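Local coordinates for ribonuclease (Nicotiana glutinosa, PDB 1IYB), which probably cleaves RNA as a member of the ribonuclease T2 family and binds guanosine-5'-monophosphate in its guanine-binding site, at residues Tyr64-Val69 and Thr89-Trp94; His96-His101 and Phe109-Tyr114. One frame throughout, in Å; residues are numbered along the deposited sequence.

Contact 1 (Tyr64-Val69 and Thr89-Trp94); sequences YDQSQV and TGSAFW. With 5GP (guanosine-5'-monophosphate), chain C.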
ATOM      1  N   TYR A  64       4.574 -11.583 -12.615  1.00  9.17           N
ATOM      2  CA  TYR A  64       5.551 -11.127 -13.595  1.00  9.94           C
ATOM      3  C   TYR A  64       6.111 -12.344 -14.332  1.00 10.85           C
ATOM      4  O   TYR A  64       6.427 -13.362 -13.710  1.00 11.41           O
ATOM      5  CB  TYR A  64       6.682 -10.381 -12.883  1.00  9.54           C
ATOM      6  CG  TYR A  64       7.830  -9.963 -13.775  1.00  9.77           C
ATOM      7  CD1 TYR A  64       7.655  -9.005 -14.777  1.00  9.24           C
ATOM      8  CD2 TYR A  64       9.100 -10.513 -13.605  1.00 11.62           C
ATOM      9  CE1 TYR A  64       8.720  -8.605 -15.585  1.00 10.52           C
ATOM     10  CE2 TYR A  64      10.169 -10.120 -14.407  1.00 10.14           C
ATOM     11  CZ  TYR A  64       9.974  -9.167 -15.391  1.00  9.74           C
ATOM     12  OH  TYR A  64      11.034  -8.763 -16.173  1.00 11.64           O
ATOM     13  N   ASP A  65       6.221 -12.231 -15.652  1.00 11.54           N
ATOM     14  CA  ASP A  65       6.741 -13.308 -16.498  1.00 11.74           C
ATOM     15  C   ASP A  65       7.752 -12.687 -17.460  1.00 11.39           C
ATOM     16  O   ASP A  65       7.386 -12.214 -18.537  1.00 10.83           O
ATOM     17  CB  ASP A  65       5.593 -13.949 -17.285  1.00 13.64           C
ATOM     18  CG  ASP A  65       6.045 -15.122 -18.136  1.00 15.86           C
ATOM     19  OD1 ASP A  65       5.196 -15.686 -18.862  1.00 16.84           O
ATOM     20  OD2 ASP A  65       7.241 -15.480 -18.082  1.00 16.71           O
ATOM     21  N   GLN A  66       9.024 -12.692 -17.074  1.00 11.47           N
ATOM     22  CA  GLN A  66      10.052 -12.079 -17.905  1.00 11.99           C
ATOM     23  C   GLN A  66      10.125 -12.612 -19.335  1.00 12.58           C
ATOM     24  O   GLN A  66      10.566 -11.903 -20.236  1.00 11.97           O
ATOM     25  CB  GLN A  66      11.422 -12.179 -17.223  1.00 12.43           C
ATOM     26  CG  GLN A  66      12.534 -11.458 -17.981  1.00 13.85           C
ATOM     27  CD  GLN A  66      13.664 -10.978 -17.083  1.00 15.15           C
ATOM     28  OE1 GLN A  66      14.839 -11.071 -17.446  1.00 17.52           O
ATOM     29  NE2 GLN A  66      13.316 -10.444 -15.919  1.00 11.22           N
ATOM     30  N   SER A  67       9.681 -13.845 -19.560  1.00 13.20           N
ATOM     31  CA  SER A  67       9.724 -14.397 -20.913  1.00 14.91           C
ATOM     32  C   SER A  67       8.838 -13.597 -21.875  1.00 14.77           C
ATOM     33  O   SER A  67       9.091 -13.566 -23.079  1.00 15.81           O
ATOM     34  CB  SER A  67       9.295 -15.868 -20.912  1.00 16.53           C
ATOM     35  OG  SER A  67       7.918 -16.007 -20.614  1.00 18.81           O
ATOM     36  N   GLN A  68       7.811 -12.938 -21.340  1.00 13.21           N
ATOM     37  CA  GLN A  68       6.899 -12.144 -22.160  1.00 12.60           C
ATOM     38  C   GLN A  68       7.501 -10.817 -22.614  1.00 11.93           C
ATOM     39  O   GLN A  68       6.931 -10.140 -23.466  1.00 13.08           O
ATOM     40  CB  GLN A  68       5.591 -11.875 -21.402  1.00 12.10           C
ATOM     41  CG  GLN A  68       4.885 -13.139 -20.933  1.00 13.61           C
ATOM     42  CD  GLN A  68       3.487 -12.877 -20.407  1.00 15.02           C
ATOM     43  OE1 GLN A  68       2.903 -13.722 -19.724  1.00 15.95           O
ATOM     44  NE2 GLN A  68       2.937 -11.713 -20.729  1.00 11.03           N
ATOM     45  N   VAL A  69       8.646 -10.445 -22.050  1.00 12.63           N
ATOM     46  CA  VAL A  69       9.300  -9.192 -22.425  1.00 12.91           C
ATOM     47  C   VAL A  69      10.775  -9.396 -22.762  1.00 14.29           C
ATOM     48  O   VAL A  69      11.569  -8.455 -22.704  1.00 14.53           O
ATOM     49  CB  VAL A  69       9.200  -8.144 -21.292  1.00 12.08           C
ATOM     50  CG1 VAL A  69       7.740  -7.808 -21.021  1.00 11.35           C
ATOM     51  CG2 VAL A  69       9.867  -8.666 -20.036  1.00 11.28           C
ATOM     52  N   THR A  89      20.143  -7.779 -10.956  1.00 10.51           N
ATOM     53  CA  THR A  89      20.038  -7.846 -12.410  1.00  9.87           C
ATOM     54  C   THR A  89      19.010  -6.825 -12.890  1.00 10.38           C
ATOM     55  O   THR A  89      19.101  -6.309 -14.010  1.00  9.82           O
ATOM     56  CB  THR A  89      19.558  -9.234 -12.881  1.00 10.07           C
ATOM     57  OG1 THR A  89      18.234  -9.475 -12.380  1.00 11.42           O
ATOM     58  CG2 THR A  89      20.489 -10.330 -12.378  1.00  9.40           C
ATOM     59  N   GLY A  90      18.034  -6.554 -12.027  1.00 10.02           N
ATOM     60  CA  GLY A  90      16.964  -5.628 -12.348  1.00 10.59           C
ATOM     61  C   GLY A  90      15.610  -6.323 -12.309  1.00  9.40           C
ATOM     62  O   GLY A  90      14.579  -5.680 -12.109  1.00  7.75           O
ATOM     63  N   SER A  91      15.613  -7.645 -12.467  1.00  9.94           N
ATOM     64  CA  SER A  91      14.376  -8.431 -12.473  1.00 10.54           C
ATOM     65  C   SER A  91      13.459  -8.256 -11.262  1.00  9.52           C
ATOM     66  O   SER A  91      12.240  -8.211 -11.419  1.00 10.46           O
ATOM     67  CB  SER A  91      14.699  -9.917 -12.653  1.00 12.59           C
ATOM     68  OG  SER A  91      15.241 -10.160 -13.938  1.00 14.01           O
ATOM     69  N   ALA A  92      14.025  -8.169 -10.062  1.00  8.66           N
ATOM     70  CA  ALA A  92      13.204  -7.997  -8.864  1.00  8.99           C
ATOM     71  C   ALA A  92      12.491  -6.647  -8.909  1.00  8.89           C
ATOM     72  O   ALA A  92      11.343  -6.519  -8.480  1.00  9.01           O
ATOM     73  CB  ALA A  92      14.067  -8.096  -7.609  1.00  9.83           C
ATOM     74  N   PHE A  93      13.182  -5.641  -9.435  1.00  7.71           N
ATOM     75  CA  PHE A  93      12.627  -4.297  -9.539  1.00  7.90           C
ATOM     76  C   PHE A  93      11.504  -4.292 -10.580  1.00  6.98           C
ATOM     77  O   PHE A  93      10.407  -3.793 -10.317  1.00  5.90           O
ATOM     78  CB  PHE A  93      13.755  -3.327  -9.926  1.00  7.70           C
ATOM     79  CG  PHE A  93      13.369  -1.864  -9.905  1.00  7.60           C
ATOM     80  CD1 PHE A  93      12.306  -1.402  -9.135  1.00  7.99           C
ATOM     81  CD2 PHE A  93      14.119  -0.940 -10.629  1.00  7.78           C
ATOM     82  CE1 PHE A  93      11.997  -0.042  -9.084  1.00  7.95           C
ATOM     83  CE2 PHE A  93      13.820   0.423 -10.586  1.00  7.48           C
ATOM     84  CZ  PHE A  93      12.754   0.874  -9.811  1.00  7.97           C
ATOM     85  N   TRP A  94      11.771  -4.863 -11.750  1.00  6.74           N
ATOM     86  CA  TRP A  94      10.768  -4.912 -12.813  1.00  5.68           C
ATOM     87  C   TRP A  94       9.545  -5.720 -12.383  1.00  6.83           C
ATOM     88  O   TRP A  94       8.399  -5.334 -12.654  1.00  5.89           O
ATOM     89  CB  TRP A  94      11.378  -5.502 -14.093  1.00  6.27           C
ATOM     90  CG  TRP A  94      12.619  -4.772 -14.513  1.00  5.57           C
ATOM     91  CD1 TRP A  94      12.876  -3.440 -14.347  1.00  7.36           C
ATOM     92  CD2 TRP A  94      13.778  -5.328 -15.146  1.00  6.57           C
ATOM     93  NE1 TRP A  94      14.126  -3.134 -14.831  1.00  4.56           N
ATOM     94  CE2 TRP A  94      14.702  -4.273 -15.328  1.00  5.62           C
ATOM     95  CE3 TRP A  94      14.125  -6.615 -15.576  1.00  6.67           C
ATOM     96  CZ2 TRP A  94      15.954  -4.463 -15.921  1.00  6.95           C
ATOM     97  CZ3 TRP A  94      15.372  -6.804 -16.169  1.00  7.61           C
ATOM     98  CH2 TRP A  94      16.270  -5.730 -16.334  1.00  7.61           C
TER
HETATM   99  P   5GP C1295       6.867   1.928  -5.813  1.00 17.27           P
HETATM  100  O1P 5GP C1295       5.522   1.899  -5.230  1.00 22.43           O
HETATM  101  O2P 5GP C1295       6.859   1.598  -7.293  1.00 17.29           O
HETATM  102  O3P 5GP C1295       7.548   3.316  -5.551  1.00 15.46           O
HETATM  103  O5' 5GP C1295       7.891   0.860  -5.112  1.00 23.32           O
HETATM  104  C5' 5GP C1295       9.332   0.849  -5.428  1.00 23.26           C
HETATM  105  C4' 5GP C1295      10.146  -0.230  -4.674  1.00 23.80           C
HETATM  106  O4' 5GP C1295      11.054  -0.854  -5.687  1.00 22.23           O
HETATM  107  C3' 5GP C1295      11.109   0.185  -3.565  1.00 25.00           C
HETATM  108  O3' 5GP C1295      10.497   0.314  -2.290  1.00 27.95           O
HETATM  109  C2' 5GP C1295      12.180  -0.911  -3.551  1.00 22.11           C
HETATM  110  O2' 5GP C1295      11.810  -2.026  -2.712  1.00 25.46           O
HETATM  111  C1' 5GP C1295      12.285  -1.292  -5.019  1.00 19.37           C
HETATM  112  N9  5GP C1295      13.499  -0.892  -5.799  1.00 13.15           N
HETATM  113  C8  5GP C1295      14.467  -1.679  -6.383  1.00 12.91           C
HETATM  114  N7  5GP C1295      15.365  -1.034  -7.099  1.00 10.16           N
HETATM  115  C5  5GP C1295      14.940   0.303  -6.968  1.00 10.74           C
HETATM  116  C6  5GP C1295      15.522   1.487  -7.532  1.00  9.86           C
HETATM  117  O6  5GP C1295      16.514   1.578  -8.246  1.00  9.06           O
HETATM  118  N1  5GP C1295      14.789   2.658  -7.162  1.00 11.19           N
HETATM  119  C2  5GP C1295      13.652   2.643  -6.356  1.00 13.01           C
HETATM  120  N2  5GP C1295      13.121   3.863  -6.133  1.00 11.66           N
HETATM  121  N3  5GP C1295      13.103   1.534  -5.827  1.00 12.50           N
HETATM  122  C4  5GP C1295      13.802   0.400  -6.175  1.00 12.57           C
HETATM  123  O   HOH W   1      17.172 -10.270 -15.765  1.00 17.53           O

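Contact 2 (His96-His101 and Phe109-Tyr114); sequences HEWEKH and FDQHGY. With 5GP (guanosine-5'-monophosphate), chain C.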
ATOM      1  N   HIS A  96       8.466  -6.185  -9.338  1.00  6.71           N
ATOM      2  CA  HIS A  96       7.754  -5.382  -8.352  1.00  6.69           C
ATOM      3  C   HIS A  96       6.868  -4.329  -9.018  1.00  6.86           C
ATOM      4  O   HIS A  96       5.717  -4.134  -8.630  1.00  7.39           O
ATOM      5  CB  HIS A  96       8.754  -4.693  -7.418  1.00  7.53           C
ATOM      6  CG  HIS A  96       8.131  -3.678  -6.513  1.00  8.84           C
ATOM      7  ND1 HIS A  96       7.349  -4.022  -5.433  1.00  9.79           N
ATOM      8  CD2 HIS A  96       8.147  -2.324  -6.550  1.00  9.13           C
ATOM      9  CE1 HIS A  96       6.909  -2.925  -4.842  1.00  9.21           C
ATOM     10  NE2 HIS A  96       7.378  -1.880  -5.501  1.00  9.91           N
ATOM     11  N   GLU A  97       7.405  -3.642 -10.019  1.00  6.07           N
ATOM     12  CA  GLU A  97       6.631  -2.617 -10.699  1.00  6.23           C
ATOM     13  C   GLU A  97       5.438  -3.207 -11.440  1.00  5.60           C
ATOM     14  O   GLU A  97       4.357  -2.611 -11.458  1.00  5.50           O
ATOM     15  CB  GLU A  97       7.533  -1.813 -11.644  1.00  7.05           C
ATOM     16  CG  GLU A  97       8.554  -0.959 -10.892  1.00  7.82           C
ATOM     17  CD  GLU A  97       7.901   0.078  -9.985  1.00  8.58           C
ATOM     18  OE1 GLU A  97       8.334   0.213  -8.819  1.00  7.44           O
ATOM     19  OE2 GLU A  97       6.961   0.763 -10.442  1.00  7.48           O
ATOM     20  N   TRP A  98       5.608  -4.380 -12.043  1.00  6.04           N
ATOM     21  CA  TRP A  98       4.481  -4.986 -12.738  1.00  5.69           C
ATOM     22  C   TRP A  98       3.405  -5.442 -11.758  1.00  6.29           C
ATOM     23  O   TRP A  98       2.223  -5.144 -11.934  1.00  6.19           O
ATOM     24  CB  TRP A  98       4.904  -6.193 -13.587  1.00  6.12           C
ATOM     25  CG  TRP A  98       3.702  -6.989 -14.014  1.00  6.15           C
ATOM     26  CD1 TRP A  98       3.247  -8.154 -13.460  1.00  5.67           C
ATOM     27  CD2 TRP A  98       2.710  -6.590 -14.970  1.00  6.45           C
ATOM     28  NE1 TRP A  98       2.032  -8.496 -14.002  1.00  7.80           N
ATOM     29  CE2 TRP A  98       1.678  -7.554 -14.932  1.00  6.56           C
ATOM     30  CE3 TRP A  98       2.592  -5.506 -15.852  1.00  6.96           C
ATOM     31  CZ2 TRP A  98       0.538  -7.468 -15.741  1.00  6.01           C
ATOM     32  CZ3 TRP A  98       1.455  -5.419 -16.658  1.00  7.82           C
ATOM     33  CH2 TRP A  98       0.444  -6.396 -16.594  1.00  6.81           C
ATOM     34  N   GLU A  99       3.815  -6.167 -10.726  1.00  7.02           N
ATOM     35  CA  GLU A  99       2.855  -6.681  -9.761  1.00  7.82           C
ATOM     36  C   GLU A  99       2.136  -5.617  -8.943  1.00  7.34           C
ATOM     37  O   GLU A  99       0.936  -5.731  -8.694  1.00  7.43           O
ATOM     38  CB  GLU A  99       3.546  -7.711  -8.865  1.00 10.43           C
ATOM     39  CG  GLU A  99       4.070  -8.878  -9.697  1.00 13.60           C
ATOM     40  CD  GLU A  99       4.487 -10.086  -8.882  1.00 15.69           C
ATOM     41  OE1 GLU A  99       4.890 -11.095  -9.508  1.00 15.40           O
ATOM     42  OE2 GLU A  99       4.415 -10.032  -7.633  1.00 17.64           O
ATOM     43  N   LYS A 100       2.843  -4.567  -8.544  1.00  6.11           N
ATOM     44  CA  LYS A 100       2.207  -3.511  -7.759  1.00  4.62           C
ATOM     45  C   LYS A 100       1.421  -2.506  -8.598  1.00  4.54           C
ATOM     46  O   LYS A 100       0.334  -2.075  -8.205  1.00  5.60           O
ATOM     47  CB  LYS A 100       3.247  -2.742  -6.937  1.00  4.87           C
ATOM     48  CG  LYS A 100       2.650  -1.588  -6.128  1.00  6.88           C
ATOM     49  CD  LYS A 100       3.688  -0.907  -5.241  1.00  6.40           C
ATOM     50  CE  LYS A 100       3.048   0.186  -4.383  1.00  9.24           C
ATOM     51  NZ  LYS A 100       4.022   0.858  -3.468  1.00 10.62           N
ATOM     52  N   HIS A 101       1.963  -2.141  -9.756  1.00  5.06           N
ATOM     53  CA  HIS A 101       1.328  -1.139 -10.609  1.00  5.10           C
ATOM     54  C   HIS A 101       0.760  -1.631 -11.946  1.00  4.54           C
ATOM     55  O   HIS A 101      -0.378  -1.316 -12.301  1.00  5.82           O
ATOM     56  CB  HIS A 101       2.332  -0.012 -10.869  1.00  6.25           C
ATOM     57  CG  HIS A 101       2.757   0.723  -9.633  1.00  5.54           C
ATOM     58  ND1 HIS A 101       1.909   1.556  -8.934  1.00  7.07           N
ATOM     59  CD2 HIS A 101       3.945   0.767  -8.983  1.00  8.45           C
ATOM     60  CE1 HIS A 101       2.557   2.082  -7.908  1.00  7.38           C
ATOM     61  NE2 HIS A 101       3.795   1.620  -7.916  1.00  8.58           N
ATOM     62  N   PHE A 109      -2.908  -2.526 -20.878  1.00 10.12           N
ATOM     63  CA  PHE A 109      -1.650  -3.096 -21.367  1.00  8.75           C
ATOM     64  C   PHE A 109      -1.372  -4.459 -20.743  1.00 10.13           C
ATOM     65  O   PHE A 109      -1.621  -4.651 -19.553  1.00 10.44           O
ATOM     66  CB  PHE A 109      -0.442  -2.224 -20.976  1.00  9.91           C
ATOM     67  CG  PHE A 109      -0.452  -0.833 -21.539  1.00 10.24           C
ATOM     68  CD1 PHE A 109      -0.466   0.267 -20.685  1.00 11.91           C
ATOM     69  CD2 PHE A 109      -0.368  -0.615 -22.908  1.00 10.78           C
ATOM     70  CE1 PHE A 109      -0.392   1.562 -21.186  1.00 12.17           C
ATOM     71  CE2 PHE A 109      -0.295   0.679 -23.420  1.00 11.47           C
ATOM     72  CZ  PHE A 109      -0.305   1.768 -22.555  1.00 10.37           C
ATOM     73  N   ASP A 110      -0.866  -5.406 -21.533  1.00  8.12           N
ATOM     74  CA  ASP A 110      -0.469  -6.677 -20.945  1.00  9.20           C
ATOM     75  C   ASP A 110       0.986  -6.416 -20.541  1.00  8.10           C
ATOM     76  O   ASP A 110       1.440  -5.266 -20.604  1.00  8.16           O
ATOM     77  CB  ASP A 110      -0.606  -7.875 -21.916  1.00  9.13           C
ATOM     78  CG  ASP A 110       0.162  -7.710 -23.218  1.00 12.66           C
ATOM     79  OD1 ASP A 110       1.061  -6.853 -23.317  1.00 11.59           O
ATOM     80  OD2 ASP A 110      -0.140  -8.485 -24.158  1.00 13.14           O
ATOM     81  N   GLN A 111       1.724  -7.433 -20.119  1.00  8.66           N
ATOM     82  CA  GLN A 111       3.096  -7.183 -19.688  1.00  7.87           C
ATOM     83  C   GLN A 111       3.999  -6.572 -20.750  1.00  7.32           C
ATOM     84  O   GLN A 111       4.694  -5.586 -20.483  1.00  6.92           O
ATOM     85  CB  GLN A 111       3.710  -8.458 -19.115  1.00  8.68           C
ATOM     86  CG  GLN A 111       3.063  -8.828 -17.791  1.00  9.30           C
ATOM     87  CD  GLN A 111       3.718 -10.001 -17.106  1.00 10.06           C
ATOM     88  OE1 GLN A 111       4.943 -10.070 -17.000  1.00  9.19           O
ATOM     89  NE2 GLN A 111       2.901 -10.929 -16.615  1.00  9.51           N
ATOM     90  N   HIS A 112       3.987  -7.134 -21.953  1.00  6.31           N
ATOM     91  CA  HIS A 112       4.827  -6.593 -23.015  1.00  8.41           C
ATOM     92  C   HIS A 112       4.449  -5.142 -23.315  1.00  8.67           C
ATOM     93  O   HIS A 112       5.320  -4.288 -23.473  1.00  8.87           O
ATOM     94  CB  HIS A 112       4.696  -7.418 -24.293  1.00  9.10           C
ATOM     95  CG  HIS A 112       5.611  -6.962 -25.387  1.00 10.48           C
ATOM     96  ND1 HIS A 112       6.899  -7.434 -25.528  1.00 12.46           N
ATOM     97  CD2 HIS A 112       5.444  -6.031 -26.356  1.00 10.35           C
ATOM     98  CE1 HIS A 112       7.485  -6.811 -26.535  1.00 10.15           C
ATOM     99  NE2 HIS A 112       6.623  -5.955 -27.055  1.00 13.92           N
ATOM    100  N   GLY A 113       3.148  -4.870 -23.395  1.00  7.38           N
ATOM    101  CA  GLY A 113       2.685  -3.522 -23.680  1.00  7.46           C
ATOM    102  C   GLY A 113       3.021  -2.514 -22.594  1.00  7.09           C
ATOM    103  O   GLY A 113       3.306  -1.352 -22.884  1.00  6.78           O
ATOM    104  N   TYR A 114       2.980  -2.964 -21.344  1.00  5.46           N
ATOM    105  CA  TYR A 114       3.280  -2.114 -20.195  1.00  6.49           C
ATOM    106  C   TYR A 114       4.742  -1.673 -20.219  1.00  5.33           C
ATOM    107  O   TYR A 114       5.044  -0.480 -20.162  1.00  6.39           O
ATOM    108  CB  TYR A 114       2.995  -2.876 -18.894  1.00  5.22           C
ATOM    109  CG  TYR A 114       3.347  -2.117 -17.631  1.00  5.68           C
ATOM    110  CD1 TYR A 114       2.504  -1.124 -17.131  1.00  5.46           C
ATOM    111  CD2 TYR A 114       4.534  -2.385 -16.944  1.00  6.46           C
ATOM    112  CE1 TYR A 114       2.836  -0.413 -15.972  1.00  6.45           C
ATOM    113  CE2 TYR A 114       4.875  -1.680 -15.791  1.00  6.66           C
ATOM    114  CZ  TYR A 114       4.022  -0.697 -15.311  1.00  7.96           C
ATOM    115  OH  TYR A 114       4.370  -0.000 -14.175  1.00 10.05           O
TER
HETATM  116  P   5GP C1295       6.867   1.928  -5.813  1.00 17.27           P
HETATM  117  O1P 5GP C1295       5.522   1.899  -5.230  1.00 22.43           O
HETATM  118  O2P 5GP C1295       6.859   1.598  -7.293  1.00 17.29           O
HETATM  119  O3P 5GP C1295       7.548   3.316  -5.551  1.00 15.46           O
HETATM  120  O5' 5GP C1295       7.891   0.860  -5.112  1.00 23.32           O
HETATM  121  C5' 5GP C1295       9.332   0.849  -5.428  1.00 23.26           C
HETATM  122  C4' 5GP C1295      10.146  -0.230  -4.674  1.00 23.80           C
HETATM  123  O4' 5GP C1295      11.054  -0.854  -5.687  1.00 22.23           O
HETATM  124  C3' 5GP C1295      11.109   0.185  -3.565  1.00 25.00           C
HETATM  125  O3' 5GP C1295      10.497   0.314  -2.290  1.00 27.95           O
HETATM  126  C2' 5GP C1295      12.180  -0.911  -3.551  1.00 22.11           C
HETATM  127  O2' 5GP C1295      11.810  -2.026  -2.712  1.00 25.46           O
HETATM  128  C1' 5GP C1295      12.285  -1.292  -5.019  1.00 19.37           C
HETATM  129  N9  5GP C1295      13.499  -0.892  -5.799  1.00 13.15           N
HETATM  130  C8  5GP C1295      14.467  -1.679  -6.383  1.00 12.91           C
HETATM  131  N7  5GP C1295      15.365  -1.034  -7.099  1.00 10.16           N
HETATM  132  C5  5GP C1295      14.940   0.303  -6.968  1.00 10.74           C
HETATM  133  C6  5GP C1295      15.522   1.487  -7.532  1.00  9.86           C
HETATM  134  O6  5GP C1295      16.514   1.578  -8.246  1.00  9.06           O
HETATM  135  N1  5GP C1295      14.789   2.658  -7.162  1.00 11.19           N
HETATM  136  C2  5GP C1295      13.652   2.643  -6.356  1.00 13.01           C
HETATM  137  N2  5GP C1295      13.121   3.863  -6.133  1.00 11.66           N
HETATM  138  N3  5GP C1295      13.103   1.534  -5.827  1.00 12.50           N
HETATM  139  C4  5GP C1295      13.802   0.400  -6.175  1.00 12.57           C

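Contact 1 (Tyr64-Val69 and Thr89-Trp94)
The first turn of helix 91-102, just past its N-cap residue Gly90, is where Ser91 and Trp94 receive Gln66 and Tyr64 from the loop that leads to helix 73-79. The extended chain of Gln66, with CG opposite the backbone N (chi1 -175°), carries its amide across to the helix. Gln66 NE2 donates to Ser91 OG at 2.8 Å, close to the amide plane and fairly straight at 157°; serine supplies a short hydroxyl to accept it. The same nitrogen makes a weak, bent bond to Tyr64 OH, at the edge of the phenol ring. Glutamine suits this position because both ends of its amide are used: a water donates to Gln66 OE1 (3.0 Å) and lies 2.7 Å from Ser91 OG. Tyr64 OH also reaches the edge of the Trp94 indole, 3.8 Å from Trp94 CE3, while the backbone C of Trp94 lies over a face of the phenol: broad rings that fill the contact, each polar end still finding a partner. Glycine fits at Gly90, since a CB there would run into Trp94 CZ2 and the preceding carbonyl. Phe93 lays its ring face against the guanine, C5 of the nucleotide 3.5 Å above the plane. The indole of Trp94 packs on Ile73 and Met76 of helix 73-79 and gives its NE1 hydrogen to Trp80 O, while Tyr64 also rests on Gln111 of helix 111-124.

Contact 2 (His96-His101 and Phe109-Tyr114)
The indole of Trp98 has Gln111 CG over one face, 3.4 Å from the centroid of its six-membered ring, a CH-pi contact. Beyond CG the amide of Gln111 stacks on the indole, their planes 26° apart, while its OE1 accepts from Asp65 N and its NE2 bonds Pro63 O. The edge of Trp98 points toward the face of Tyr114 in an offset edge-to-face pair at 75°, with Trp98 CZ3 3.7 Å from Tyr114 CB. Turned opposite the backbone N (chi1 166°), CG of Trp98 carries the ring toward helix 111-124. A wide flat ring suits this place, offering one face to Gln111 and its edge to Tyr114 and Phe109 O. Replacing Trp98 by an alanine is likely to open a gap between the helices and leave Gln111 CG, the Tyr114 face and Ser62 O, which accepts from Trp98 NE1, without their mate. Tyr114 OH is hydrogen-bonded to Leu45 O. Asp110 OD1 caps the second helix at Gly113 N (2.9 Å). The other side of helix 91-102 gathers His96, Lys100 and His101 around the phosphate, His96 NE2 donating to O5' and Lys100 NZ and His101 NE2 to O1P, a probably cationic, hydrogen-bonding site suited to an anion.

In the fold
Contacts 1 and 2 follow one another along helix 91-102, whose first turn, with the two residues before it, makes up 89-94 and whose later turns serve 96-101. Contact 2 is buried and joins two helices through aromatic and CH-pi packing, whereas contact 1 is only partly buried and combines Tyr64-Trp94 packing with a polar border of amide, hydroxyl and water. The two meet directly: Asp65 N probably bonds Gln111 OE1 (2.9 Å), and Tyr64 N probably bonds Glu99 OE1 (3.2 Å), so the loop is held to both helices. Both reach the nucleotide, contact 1 by stacking on the base and contact 2 by polar groups around the phosphate.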